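Local coordinates for protein endo-1,4-beta-xylanase I (Hypocrea jecorina, PDB 1XYN) that hydrolyses internal beta-1,4-xylosidic bonds in the main chain of xylan, a plant cell wall hemicellulose, releasing xylo-oligosaccharides and xylose, at residues G13-S18 against D32-G37; V26-Q31 against G170-S175; D98-T103 against S126-P131; I104-R109 against L149-G154. All coordinates share one frame; numbering follows the deposited sequence.

How the interactions relate
The four contacts fall into two pairs on the curved, two-sheet framework of this family 11 xylanase. Interactions 1 and 2, with centres about 7 Å apart, touch through Val26-Val36 and Trp28-Phe34 on the face between the sheets: interaction 2 joins two strands of the five-stranded antiparallel sheet, and interaction 1 packs that sheet on strand 34-40 of the larger one. Interactions 3 and 4, centres about 17 Å apart, follow each other along strand 100-109, which pairs with strand 119-128 in the first and meets the loop after helix 139-148 in the second. Both nest within the span closed by interaction 2, and the segments of each pair alternate along the chain. The centres of the two pairs lie 22 to 28 Å apart, interaction 1 across the chain's centre from 3 and 4.

Interaction 1: G13-S18 against D32-G37; sequences GQVSYS and DDFVVG
Asp32 opens the approach at its margin, its OD2 lying 4.1 Å from Gly13 N, too far for a hydrogen bond; Gly13, with positive phi, suits this turn into strand 14-19. Phe34 makes the first real core contact. Its ring presents one face to Val15, whose CG2 sits 4.3 Å from the ring centroid in a CH-pi contact displaced toward the rim, and a branched, apolar valine fills such a place well. Strands 14-18 and 34-37 run in nearly the same direction, 20° apart, but their axes stay 8.1 Å from each other: they belong to the two sheets packed face to face in the beta-jelly-roll of family 11 xylanases. No backbone hydrogen bonds join them; side chains bridge the gap, Tyr17 reaching the backbone of Gly37 as well. Val36 then lies beneath the Tyr17 ring, a flat apolar face that suits valine, the two side chains passing in opposite directions. Its CB stands 3.8 Å from the ring centroid and 14° off the normal, with CG1 and CG2 spread beside it. Tyr17 CG is anti to the backbone N (chi1 174°), which lays the ring over Val36 and carries its hydroxyl on to Gly37, where OH comes within 3.1 Å of the carbonyl O. That hydroxyl is hydrogen-bonded to Asp6 OD1.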
loop_
_atom_site.group_PDB
_atom_site.type_symbol
_atom_site.label_atom_id
_atom_site.label_comp_id
_atom_site.label_asym_id
_atom_site.label_seq_id
_atom_site.Cartn_x
_atom_site.Cartn_y
_atom_site.Cartn_z
ATOM N N GLY A 13 -9.878 6.401 -9.947
ATOM C CA GLY A 13 -10.683 7.608 -9.917
ATOM C C GLY A 13 -10.293 8.684 -10.908
ATOM O O GLY A 13 -9.467 8.482 -11.803
ATOM N N GLN A 14 -10.892 9.856 -10.730
ATOM C CA GLN A 14 -10.644 10.985 -11.611
ATOM C C GLN A 14 -9.446 11.834 -11.164
ATOM O O GLN A 14 -9.528 12.562 -10.180
ATOM C CB GLN A 14 -11.924 11.827 -11.725
ATOM C CG GLN A 14 -11.860 12.965 -12.737
ATOM C CD GLN A 14 -13.199 13.653 -12.959
ATOM O OE1 GLN A 14 -14.168 13.414 -12.242
ATOM N NE2 GLN A 14 -13.254 14.516 -13.965
ATOM N N VAL A 15 -8.313 11.666 -11.849
ATOM C CA VAL A 15 -7.095 12.432 -11.557
ATOM C C VAL A 15 -6.548 12.999 -12.871
ATOM O O VAL A 15 -6.065 12.257 -13.726
ATOM C CB VAL A 15 -5.989 11.568 -10.867
ATOM C CG1 VAL A 15 -4.723 12.405 -10.642
ATOM C CG2 VAL A 15 -6.480 11.028 -9.529
ATOM N N SER A 16 -6.679 14.313 -13.032
ATOM C CA SER A 16 -6.218 15.020 -14.218
ATOM C C SER A 16 -4.917 15.748 -13.906
ATOM O O SER A 16 -4.925 16.860 -13.391
ATOM C CB SER A 16 -7.277 16.028 -14.657
ATOM O OG SER A 16 -8.578 15.484 -14.495
ATOM N N TYR A 17 -3.801 15.110 -14.228
ATOM C CA TYR A 17 -2.480 15.663 -13.980
ATOM C C TYR A 17 -1.866 16.258 -15.247
ATOM O O TYR A 17 -1.791 15.596 -16.276
ATOM C CB TYR A 17 -1.574 14.555 -13.423
ATOM C CG TYR A 17 -0.130 14.956 -13.246
ATOM C CD1 TYR A 17 0.212 16.125 -12.562
ATOM C CD2 TYR A 17 0.897 14.174 -13.777
ATOM C CE1 TYR A 17 1.540 16.508 -12.413
ATOM C CE2 TYR A 17 2.221 14.546 -13.633
ATOM C CZ TYR A 17 2.535 15.714 -12.954
ATOM O OH TYR A 17 3.844 16.092 -12.825
ATOM N N SER A 18 -1.382 17.490 -15.144
ATOM C CA SER A 18 -0.764 18.172 -16.272
ATOM C C SER A 18 0.612 18.730 -15.923
ATOM O O SER A 18 0.724 19.841 -15.400
ATOM C CB SER A 18 -1.656 19.311 -16.769
ATOM O OG SER A 18 -2.954 18.847 -17.087
ATOM N N ASP A 32 -9.049 6.816 -4.314
ATOM C CA ASP A 32 -7.724 6.214 -4.302
ATOM C C ASP A 32 -6.546 7.183 -4.282
ATOM O O ASP A 32 -6.570 8.236 -4.924
ATOM C CB ASP A 32 -7.575 5.247 -5.479
ATOM C CG ASP A 32 -8.670 4.208 -5.525
ATOM O OD1 ASP A 32 -8.939 3.555 -4.498
ATOM O OD2 ASP A 32 -9.262 4.035 -6.603
ATOM N N ASP A 33 -5.491 6.755 -3.590
ATOM C CA ASP A 33 -4.266 7.519 -3.423
ATOM C C ASP A 33 -3.519 7.724 -4.731
ATOM O O ASP A 33 -3.469 6.836 -5.586
ATOM C CB ASP A 33 -3.350 6.809 -2.410
ATOM C CG ASP A 33 -2.074 7.596 -2.100
ATOM O OD1 ASP A 33 -2.149 8.837 -1.975
ATOM O OD2 ASP A 33 -0.997 6.969 -1.968
ATOM N N PHE A 34 -2.918 8.900 -4.854
ATOM C CA PHE A 34 -2.135 9.273 -6.016
ATOM C C PHE A 34 -1.078 10.273 -5.546
ATOM O O PHE A 34 -1.306 11.041 -4.602
ATOM C CB PHE A 34 -3.030 9.922 -7.077
ATOM C CG PHE A 34 -3.637 11.230 -6.648
ATOM C CD1 PHE A 34 -4.816 11.260 -5.921
ATOM C CD2 PHE A 34 -3.019 12.435 -6.960
ATOM C CE1 PHE A 34 -5.373 12.476 -5.506
ATOM C CE2 PHE A 34 -3.567 13.654 -6.547
ATOM C CZ PHE A 34 -4.747 13.670 -5.819
ATOM N N VAL A 35 0.094 10.220 -6.166
ATOM C CA VAL A 35 1.181 11.132 -5.840
ATOM C C VAL A 35 1.708 11.695 -7.155
ATOM O O VAL A 35 2.332 10.969 -7.930
ATOM C CB VAL A 35 2.354 10.404 -5.129
ATOM C CG1 VAL A 35 3.391 11.423 -4.653
ATOM C CG2 VAL A 35 1.852 9.555 -3.976
ATOM N N VAL A 36 1.434 12.971 -7.425
ATOM C CA VAL A 36 1.914 13.595 -8.658
ATOM C C VAL A 36 2.675 14.871 -8.346
ATOM O O VAL A 36 2.376 15.564 -7.376
ATOM C CB VAL A 36 0.765 13.983 -9.612
ATOM C CG1 VAL A 36 0.007 12.757 -10.080
ATOM C CG2 VAL A 36 -0.156 14.993 -8.942
ATOM N N GLY A 37 3.626 15.209 -9.205
ATOM C CA GLY A 37 4.398 16.419 -9.009
ATOM C C GLY A 37 5.630 16.371 -9.876
ATOM O O GLY A 37 5.854 15.386 -10.582
#

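Interaction 2: V26-Q31 against G170-S175; sequences VNWNTQ and GSASQS
Strands 26-30 and 170-175 run antiparallel with their axes 4.7 Å apart, and Val26 with Ala172 and Trp28 with Gly170 form hydrogen-bonded pairs on either side of the non-hydrogen-bonded pair Asn27-Ser171. Val26 and Ala172 exchange two backbone bonds, N to O, of 2.8 Å each; between Trp28 and Gly170 the bond from Trp28 N to Gly170 O is 3.0 Å and the straighter of the two. Trp28 CG stands between its backbone N and carbonyl carbon (chi1 71°), a torsion that folds the indole back across the neighbouring strand. There it lies flat over Gly170, whose CA is 3.7 Å from the centroid of the six-membered ring, close to the normal. Glycine suits this place because a CB would run into CZ2 of the indole. Farther along the same face, Val26 CG2 meets Ala172 CB at 4.1 Å, the small methyl fitting beside both valine and indole. On the other face Asn27 OD1 comes 3.2 Å from Ser171 CB, at the more polar outside of the sheet. Strand 23-30 lies between 14-19 and 168-177, and 48-56 is the next strand beyond the latter; from the inner face of the sheet Trp28 and Ala172 reach Phe54 of strand 48-56 and Val163 of strand 155-166 in the other sheet.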
loop_
_atom_site.group_PDB
_atom_site.type_symbol
_atom_site.label_atom_id
_atom_site.label_comp_id
_atom_site.label_asym_id
_atom_site.label_seq_id
_atom_site.Cartn_x
_atom_site.Cartn_y
_atom_site.Cartn_z
ATOM N N VAL A 26 -3.146 19.836 -11.230
ATOM C CA VAL A 26 -3.918 18.637 -10.924
ATOM C C VAL A 26 -5.311 18.970 -10.453
ATOM O O VAL A 26 -5.522 19.953 -9.751
ATOM C CB VAL A 26 -3.285 17.727 -9.840
ATOM C CG1 VAL A 26 -2.785 16.453 -10.468
ATOM C CG2 VAL A 26 -2.189 18.451 -9.071
ATOM N N ASN A 27 -6.263 18.182 -10.934
ATOM C CA ASN A 27 -7.670 18.281 -10.573
ATOM C C ASN A 27 -7.988 16.840 -10.252
ATOM O O ASN A 27 -7.598 15.943 -11.001
ATOM C CB ASN A 27 -8.520 18.734 -11.759
ATOM C CG ASN A 27 -8.492 20.229 -11.953
ATOM O OD1 ASN A 27 -9.102 20.969 -11.186
ATOM N ND2 ASN A 27 -7.790 20.685 -12.985
ATOM N N TRP A 28 -8.660 16.594 -9.136
ATOM C CA TRP A 28 -8.968 15.217 -8.775
ATOM C C TRP A 28 -10.321 15.063 -8.104
ATOM O O TRP A 28 -10.903 16.034 -7.623
ATOM C CB TRP A 28 -7.847 14.623 -7.887
ATOM C CG TRP A 28 -7.773 15.189 -6.467
ATOM C CD1 TRP A 28 -8.418 14.705 -5.363
ATOM C CD2 TRP A 28 -7.046 16.354 -6.022
ATOM N NE1 TRP A 28 -8.146 15.494 -4.271
ATOM C CE2 TRP A 28 -7.312 16.510 -4.642
ATOM C CE3 TRP A 28 -6.199 17.272 -6.654
ATOM C CZ2 TRP A 28 -6.765 17.555 -3.885
ATOM C CZ3 TRP A 28 -5.655 18.309 -5.897
ATOM C CH2 TRP A 28 -5.944 18.438 -4.525
ATOM N N ASN A 29 -10.822 13.835 -8.128
ATOM C CA ASN A 29 -12.090 13.443 -7.518
ATOM C C ASN A 29 -11.977 11.922 -7.431
ATOM O O ASN A 29 -12.516 11.182 -8.258
ATOM C CB ASN A 29 -13.277 13.853 -8.388
ATOM C CG ASN A 29 -14.606 13.683 -7.673
ATOM O OD1 ASN A 29 -14.650 13.267 -6.513
ATOM N ND2 ASN A 29 -15.696 14.010 -8.357
ATOM N N THR A 30 -11.245 11.460 -6.423
ATOM C CA THR A 30 -10.992 10.039 -6.271
ATOM C C THR A 30 -10.998 9.517 -4.834
ATOM O O THR A 30 -10.884 10.280 -3.871
ATOM C CB THR A 30 -9.643 9.696 -6.932
ATOM O OG1 THR A 30 -9.370 8.303 -6.792
ATOM C CG2 THR A 30 -8.513 10.489 -6.296
ATOM N N GLN A 31 -11.173 8.206 -4.707
ATOM C CA GLN A 31 -11.169 7.529 -3.412
ATOM C C GLN A 31 -9.791 6.924 -3.215
ATOM O O GLN A 31 -9.409 6.571 -2.102
ATOM C CB GLN A 31 -12.205 6.396 -3.380
ATOM C CG GLN A 31 -13.647 6.839 -3.212
ATOM C CD GLN A 31 -13.948 7.336 -1.810
ATOM O OE1 GLN A 31 -14.137 8.534 -1.589
ATOM N NE2 GLN A 31 -13.999 6.411 -0.852
ATOM N N GLY A 170 -10.441 18.092 -5.300
ATOM C CA GLY A 170 -9.655 19.285 -5.074
ATOM C C GLY A 170 -8.869 19.609 -6.323
ATOM O O GLY A 170 -8.992 18.915 -7.334
ATOM N N SER A 171 -8.047 20.649 -6.251
ATOM C CA SER A 171 -7.223 21.060 -7.379
ATOM C C SER A 171 -5.982 21.802 -6.889
ATOM O O SER A 171 -5.966 22.329 -5.780
ATOM C CB SER A 171 -8.026 21.941 -8.343
ATOM O OG SER A 171 -8.439 23.140 -7.724
ATOM N N ALA A 172 -4.951 21.846 -7.729
ATOM C CA ALA A 172 -3.692 22.503 -7.395
ATOM C C ALA A 172 -2.903 22.901 -8.649
ATOM O O ALA A 172 -2.834 22.147 -9.620
ATOM C CB ALA A 172 -2.844 21.579 -6.513
ATOM N N SER A 173 -2.351 24.111 -8.629
ATOM C CA SER A 173 -1.535 24.634 -9.721
ATOM C C SER A 173 -0.305 25.173 -9.026
ATOM O O SER A 173 -0.364 26.206 -8.356
ATOM C CB SER A 173 -2.255 25.759 -10.468
ATOM O OG SER A 173 -3.421 25.279 -11.120
ATOM N N GLN A 174 0.799 24.444 -9.160
ATOM C CA GLN A 174 2.035 24.809 -8.495
ATOM C C GLN A 174 3.227 25.038 -9.415
ATOM O O GLN A 174 3.403 24.337 -10.403
ATOM C CB GLN A 174 2.393 23.721 -7.471
ATOM C CG GLN A 174 1.463 23.654 -6.254
ATOM C CD GLN A 174 1.687 24.806 -5.284
ATOM O OE1 GLN A 174 2.824 25.151 -4.979
ATOM N NE2 GLN A 174 0.604 25.399 -4.797
ATOM N N SER A 175 4.058 26.005 -9.043
ATOM C CA SER A 175 5.278 26.353 -9.767
ATOM C C SER A 175 6.406 25.761 -8.917
ATOM O O SER A 175 6.445 25.985 -7.710
ATOM C CB SER A 175 5.427 27.876 -9.839
ATOM O OG SER A 175 4.217 28.494 -10.265
#

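Interaction 3: D98-T103 against S126-P131; sequences DGATYT and SVRNSP
Arg128 and Tyr102 face each other as a non-hydrogen-bonded pair where strands 100-109 and 119-128, antiparallel neighbours in the larger sheet of the beta-jelly-roll, begin to diverge. The next pair, Thr103 and Val127, exchanges two backbone N-to-O bonds of 3.0 Å. Arg128 leaves its strand with CG anti to the backbone N (chi1 -174°) and stays extended as far as NE, long enough to span the Tyr102 ring and reach the turn beyond. Its CB lies over one face of that ring, 3.4 Å from CE2; CG follows, 4.2 Å from the ring centroid in a CH-pi contact, and CD passes the phenol oxygen. NE turns back to its own segment and donates to Ser130 O at 2.7 Å. The guanidinium, almost perpendicular to the tyrosine ring, takes Ala100 CB against one face, where a small residue is needed, while its edge is given to acceptors: NH1 donates to Tyr102 OH and, weakly, to Asp98 O, and NH2 bonds Asp98 O firmly. Three nitrogens thus fix its rotation. Glu80, bonded to Tyr102 OH and in a long, weak ion pair with NH1, probably offsets part of the positive charge that Arg128 shares with nearby Arg132. Past the ladder Asn129 N still reaches Thr101 O at 2.8 Å, and a water bonded to Ser130 OG accepts a weak hydrogen bond from Thr101 N at 3.4 Å.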
loop_
_atom_site.group_PDB
_atom_site.type_symbol
_atom_site.label_atom_id
_atom_site.label_comp_id
_atom_site.label_asym_id
_atom_site.label_seq_id
_atom_site.Cartn_x
_atom_site.Cartn_y
_atom_site.Cartn_z
ATOM N N ASP A 98 12.088 28.208 7.782
ATOM C CA ASP A 98 11.349 29.005 6.820
ATOM C C ASP A 98 10.047 29.668 7.259
ATOM O O ASP A 98 9.042 29.601 6.552
ATOM C CB ASP A 98 11.127 28.162 5.568
ATOM C CG ASP A 98 12.402 27.503 5.092
ATOM O OD1 ASP A 98 13.293 28.219 4.592
ATOM O OD2 ASP A 98 12.531 26.275 5.253
ATOM N N GLY A 99 10.075 30.335 8.410
ATOM C CA GLY A 99 8.890 31.029 8.891
ATOM C C GLY A 99 7.949 30.278 9.820
ATOM O O GLY A 99 6.945 30.842 10.261
ATOM N N ALA A 100 8.253 29.024 10.135
ATOM C CA ALA A 100 7.388 28.266 11.029
ATOM C C ALA A 100 8.075 27.047 11.628
ATOM O O ALA A 100 9.182 26.683 11.229
ATOM C CB ALA A 100 6.130 27.836 10.301
ATOM N N THR A 101 7.405 26.426 12.596
ATOM C CA THR A 101 7.925 25.235 13.254
ATOM C C THR A 101 7.267 24.013 12.610
ATOM O O THR A 101 6.126 24.081 12.145
ATOM C CB THR A 101 7.593 25.220 14.770
ATOM O OG1 THR A 101 7.777 26.525 15.328
ATOM C CG2 THR A 101 8.509 24.249 15.494
ATOM N N TYR A 102 7.989 22.899 12.604
ATOM C CA TYR A 102 7.506 21.651 12.027
ATOM C C TYR A 102 7.570 20.549 13.067
ATOM O O TYR A 102 8.550 20.452 13.798
ATOM C CB TYR A 102 8.397 21.216 10.852
ATOM C CG TYR A 102 8.344 22.104 9.635
ATOM C CD1 TYR A 102 8.855 23.404 9.667
ATOM C CD2 TYR A 102 7.787 21.641 8.443
ATOM C CE1 TYR A 102 8.811 24.228 8.539
ATOM C CE2 TYR A 102 7.738 22.452 7.309
ATOM C CZ TYR A 102 8.248 23.741 7.366
ATOM O OH TYR A 102 8.182 24.543 6.253
ATOM N N THR A 103 6.533 19.724 13.148
ATOM C CA THR A 103 6.575 18.608 14.082
ATOM C C THR A 103 7.119 17.424 13.279
ATOM O O THR A 103 6.644 17.117 12.185
ATOM C CB THR A 103 5.194 18.287 14.707
ATOM O OG1 THR A 103 4.298 17.816 13.699
ATOM C CG2 THR A 103 4.604 19.530 15.348
ATOM N N SER A 126 8.051 15.909 8.177
ATOM C CA SER A 126 8.133 17.217 8.816
ATOM C C SER A 126 6.828 17.914 8.446
ATOM O O SER A 126 6.634 18.270 7.294
ATOM C CB SER A 126 9.316 18.029 8.262
ATOM O OG SER A 126 10.583 17.544 8.694
ATOM N N VAL A 127 5.919 18.075 9.403
ATOM C CA VAL A 127 4.645 18.738 9.131
ATOM C C VAL A 127 4.621 20.179 9.642
ATOM O O VAL A 127 4.674 20.423 10.849
ATOM C CB VAL A 127 3.457 17.966 9.740
ATOM C CG1 VAL A 127 2.146 18.647 9.376
ATOM C CG2 VAL A 127 3.462 16.519 9.269
ATOM N N ARG A 128 4.533 21.129 8.714
ATOM C CA ARG A 128 4.503 22.549 9.049
ATOM C C ARG A 128 3.312 22.905 9.930
ATOM O O ARG A 128 2.169 22.582 9.603
ATOM C CB ARG A 128 4.481 23.381 7.774
ATOM C CG ARG A 128 4.605 24.855 8.013
ATOM C CD ARG A 128 4.634 25.607 6.707
ATOM N NE ARG A 128 4.896 27.030 6.913
ATOM C CZ ARG A 128 6.097 27.600 6.829
ATOM N NH1 ARG A 128 7.169 26.872 6.537
ATOM N NH2 ARG A 128 6.222 28.903 7.039
ATOM N N ASN A 129 3.579 23.595 11.037
ATOM C CA ASN A 129 2.521 23.979 11.973
ATOM C C ASN A 129 1.653 25.114 11.451
ATOM O O ASN A 129 0.528 25.304 11.907
ATOM C CB ASN A 129 3.104 24.320 13.357
ATOM C CG ASN A 129 3.767 23.112 14.037
ATOM O OD1 ASN A 129 3.436 21.965 13.750
ATOM N ND2 ASN A 129 4.707 23.376 14.934
ATOM N N SER A 130 2.179 25.870 10.495
ATOM C CA SER A 130 1.420 26.962 9.886
ATOM C C SER A 130 1.396 26.713 8.378
ATOM O O SER A 130 2.268 27.198 7.653
ATOM C CB SER A 130 2.068 28.310 10.191
ATOM O OG SER A 130 2.082 28.555 11.584
ATOM N N PRO A 131 0.379 25.970 7.885
ATOM C CA PRO A 131 0.206 25.623 6.471
ATOM C C PRO A 131 0.259 26.804 5.509
ATOM O O PRO A 131 -0.275 27.882 5.800
ATOM C CB PRO A 131 -1.175 24.966 6.448
ATOM C CG PRO A 131 -1.312 24.396 7.808
ATOM C CD PRO A 131 -0.787 25.516 8.661
HETATM O O HOH W 1 4.232 27.286 13.310
#

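Interaction 4: I104-R109 against L149-G154; sequences IWENTR and LGLHLG
Leu151 slots its two methyls between Ile104 and Glu106, the residues of strand 100-109 whose side chains face the loop that follows helix 139-148. Its CG is anti to the carbonyl carbon (chi1 -54°), which sends the branched end toward the strand. CD1 takes the Ile104 side, 3.6 Å from CG2, and also lies near the carbonyl O of Trp105; CD2 takes the Glu106 side. In both pairs the side chains run past each other in opposite directions, so that contact is made alongside. Ile104 divides its branches between two partners. CG2 serves Leu151, while the longer arm, with CG1 anti to the carbonyl carbon and CD1 extended (chi2 173°), meets Leu149 tip to tip, CD1 to CD1 at 3.6 Å. A beta-branched residue fits here, since beta-branching suits an extended strand and gives two separate apolar ends. Between the leucines, Gly150 has positive phi and is the C-prime residue of a Schellman motif that ends the helix, a backbone shape suited to glycine, and it lets the chain turn so that leucines on both its flanks face the strand. Trp146 of the helix adjoins Ile104 and Leu151, and Tyr124 of strand 119-128 covers Leu151 and Glu106. Glu106 is extended beyond CG (chi2 163°), laying its methylenes along Leu151 and bringing CD to 3.3 Å from CD2. Dispersion and exclusion of water hold the Ile104, Leu149 and Leu151 methyls together; at the Glu106 end the carboxylate has a long, weak ion pair with Lys92, and the methyl against it probably limits its hydration on that side.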
loop_
_atom_site.group_PDB
_atom_site.type_symbol
_atom_site.label_atom_id
_atom_site.label_comp_id
_atom_site.label_asym_id
_atom_site.label_seq_id
_atom_site.Cartn_x
_atom_site.Cartn_y
_atom_site.Cartn_z
ATOM N N ILE A 104 8.185 16.827 13.782
ATOM C CA ILE A 104 8.814 15.708 13.108
ATOM C C ILE A 104 8.210 14.394 13.579
ATOM O O ILE A 104 7.937 14.229 14.763
ATOM C CB ILE A 104 10.330 15.732 13.356
ATOM C CG1 ILE A 104 10.897 17.066 12.859
ATOM C CG2 ILE A 104 11.017 14.553 12.670
ATOM C CD1 ILE A 104 12.354 17.276 13.194
ATOM N N TRP A 105 7.951 13.495 12.630
ATOM C CA TRP A 105 7.382 12.179 12.905
ATOM C C TRP A 105 8.220 11.117 12.220
ATOM O O TRP A 105 8.911 11.388 11.240
ATOM C CB TRP A 105 5.961 12.041 12.332
ATOM C CG TRP A 105 4.965 13.025 12.811
ATOM C CD1 TRP A 105 4.904 14.355 12.495
ATOM C CD2 TRP A 105 3.839 12.757 13.647
ATOM N NE1 TRP A 105 3.800 14.929 13.073
ATOM C CE2 TRP A 105 3.126 13.975 13.791
ATOM C CE3 TRP A 105 3.356 11.607 14.288
ATOM C CZ2 TRP A 105 1.952 14.078 14.553
ATOM C CZ3 TRP A 105 2.185 11.704 15.043
ATOM C CH2 TRP A 105 1.497 12.938 15.167
ATOM N N GLU A 106 8.173 9.909 12.758
ATOM C CA GLU A 106 8.858 8.776 12.159
ATOM C C GLU A 106 7.771 7.718 12.090
ATOM O O GLU A 106 6.996 7.542 13.037
ATOM C CB GLU A 106 10.033 8.275 12.998
ATOM C CG GLU A 106 10.634 6.971 12.434
ATOM C CD GLU A 106 12.027 6.639 12.968
ATOM O OE1 GLU A 106 12.245 6.729 14.196
ATOM O OE2 GLU A 106 12.908 6.278 12.153
ATOM N N ASN A 107 7.692 7.036 10.957
ATOM C CA ASN A 107 6.682 6.014 10.766
ATOM C C ASN A 107 7.304 4.875 9.998
ATOM O O ASN A 107 8.408 5.003 9.471
ATOM C CB ASN A 107 5.499 6.593 9.986
ATOM C CG ASN A 107 4.336 5.628 9.889
ATOM O OD1 ASN A 107 4.116 4.807 10.783
ATOM N ND2 ASN A 107 3.572 5.731 8.810
ATOM N N THR A 108 6.618 3.742 9.977
ATOM C CA THR A 108 7.113 2.584 9.268
ATOM C C THR A 108 6.010 2.056 8.358
ATOM O O THR A 108 4.833 2.052 8.717
ATOM C CB THR A 108 7.592 1.491 10.246
ATOM O OG1 THR A 108 8.520 2.064 11.176
ATOM C CG2 THR A 108 8.286 0.357 9.497
ATOM N N ARG A 109 6.404 1.704 7.143
ATOM C CA ARG A 109 5.501 1.173 6.138
ATOM C C ARG A 109 5.942 -0.262 5.861
ATOM O O ARG A 109 7.023 -0.491 5.322
ATOM C CB ARG A 109 5.588 2.033 4.871
ATOM C CG ARG A 109 4.849 3.367 4.972
ATOM C CD ARG A 109 3.351 3.115 5.061
ATOM N NE ARG A 109 2.563 4.321 5.301
ATOM C CZ ARG A 109 1.257 4.318 5.581
ATOM N NH1 ARG A 109 0.586 3.173 5.651
ATOM N NH2 ARG A 109 0.622 5.467 5.808
ATOM N N LEU A 149 17.895 13.655 15.510
ATOM C CA LEU A 149 16.909 12.893 16.266
ATOM C C LEU A 149 17.013 11.400 15.964
ATOM O O LEU A 149 16.166 10.613 16.393
ATOM C CB LEU A 149 15.502 13.391 15.946
ATOM C CG LEU A 149 15.200 14.832 16.376
ATOM C CD1 LEU A 149 13.878 15.313 15.773
ATOM C CD2 LEU A 149 15.168 14.918 17.891
ATOM N N GLY A 150 18.056 11.015 15.232
ATOM C CA GLY A 150 18.246 9.613 14.890
ATOM C C GLY A 150 17.594 9.158 13.589
ATOM O O GLY A 150 17.574 7.967 13.279
ATOM N N LEU A 151 17.023 10.102 12.847
ATOM C CA LEU A 151 16.389 9.793 11.570
ATOM C C LEU A 151 17.487 9.867 10.505
ATOM O O LEU A 151 17.767 10.922 9.929
ATOM C CB LEU A 151 15.225 10.761 11.293
ATOM C CG LEU A 151 14.166 10.866 12.405
ATOM C CD1 LEU A 151 12.945 11.621 11.907
ATOM C CD2 LEU A 151 13.757 9.481 12.882
ATOM N N HIS A 152 18.111 8.714 10.289
ATOM C CA HIS A 152 19.230 8.527 9.368
ATOM C C HIS A 152 18.854 8.332 7.878
ATOM O O HIS A 152 18.088 7.425 7.531
ATOM C CB HIS A 152 20.029 7.321 9.892
ATOM C CG HIS A 152 21.347 7.106 9.224
ATOM N ND1 HIS A 152 21.665 5.932 8.573
ATOM C CD2 HIS A 152 22.447 7.893 9.141
ATOM C CE1 HIS A 152 22.903 6.005 8.117
ATOM N NE2 HIS A 152 23.400 7.184 8.451
ATOM N N LEU A 153 19.425 9.171 7.006
ATOM C CA LEU A 153 19.185 9.101 5.553
ATOM C C LEU A 153 20.353 8.451 4.807
ATOM O O LEU A 153 21.481 8.423 5.306
ATOM C CB LEU A 153 18.957 10.494 4.961
ATOM C CG LEU A 153 17.664 11.268 5.210
ATOM C CD1 LEU A 153 17.694 12.561 4.423
ATOM C CD2 LEU A 153 16.476 10.435 4.774
ATOM N N GLY A 154 20.073 7.929 3.615
ATOM C CA GLY A 154 21.102 7.294 2.802
ATOM C C GLY A 154 21.399 8.103 1.552
ATOM O O GLY A 154 21.437 9.336 1.615
#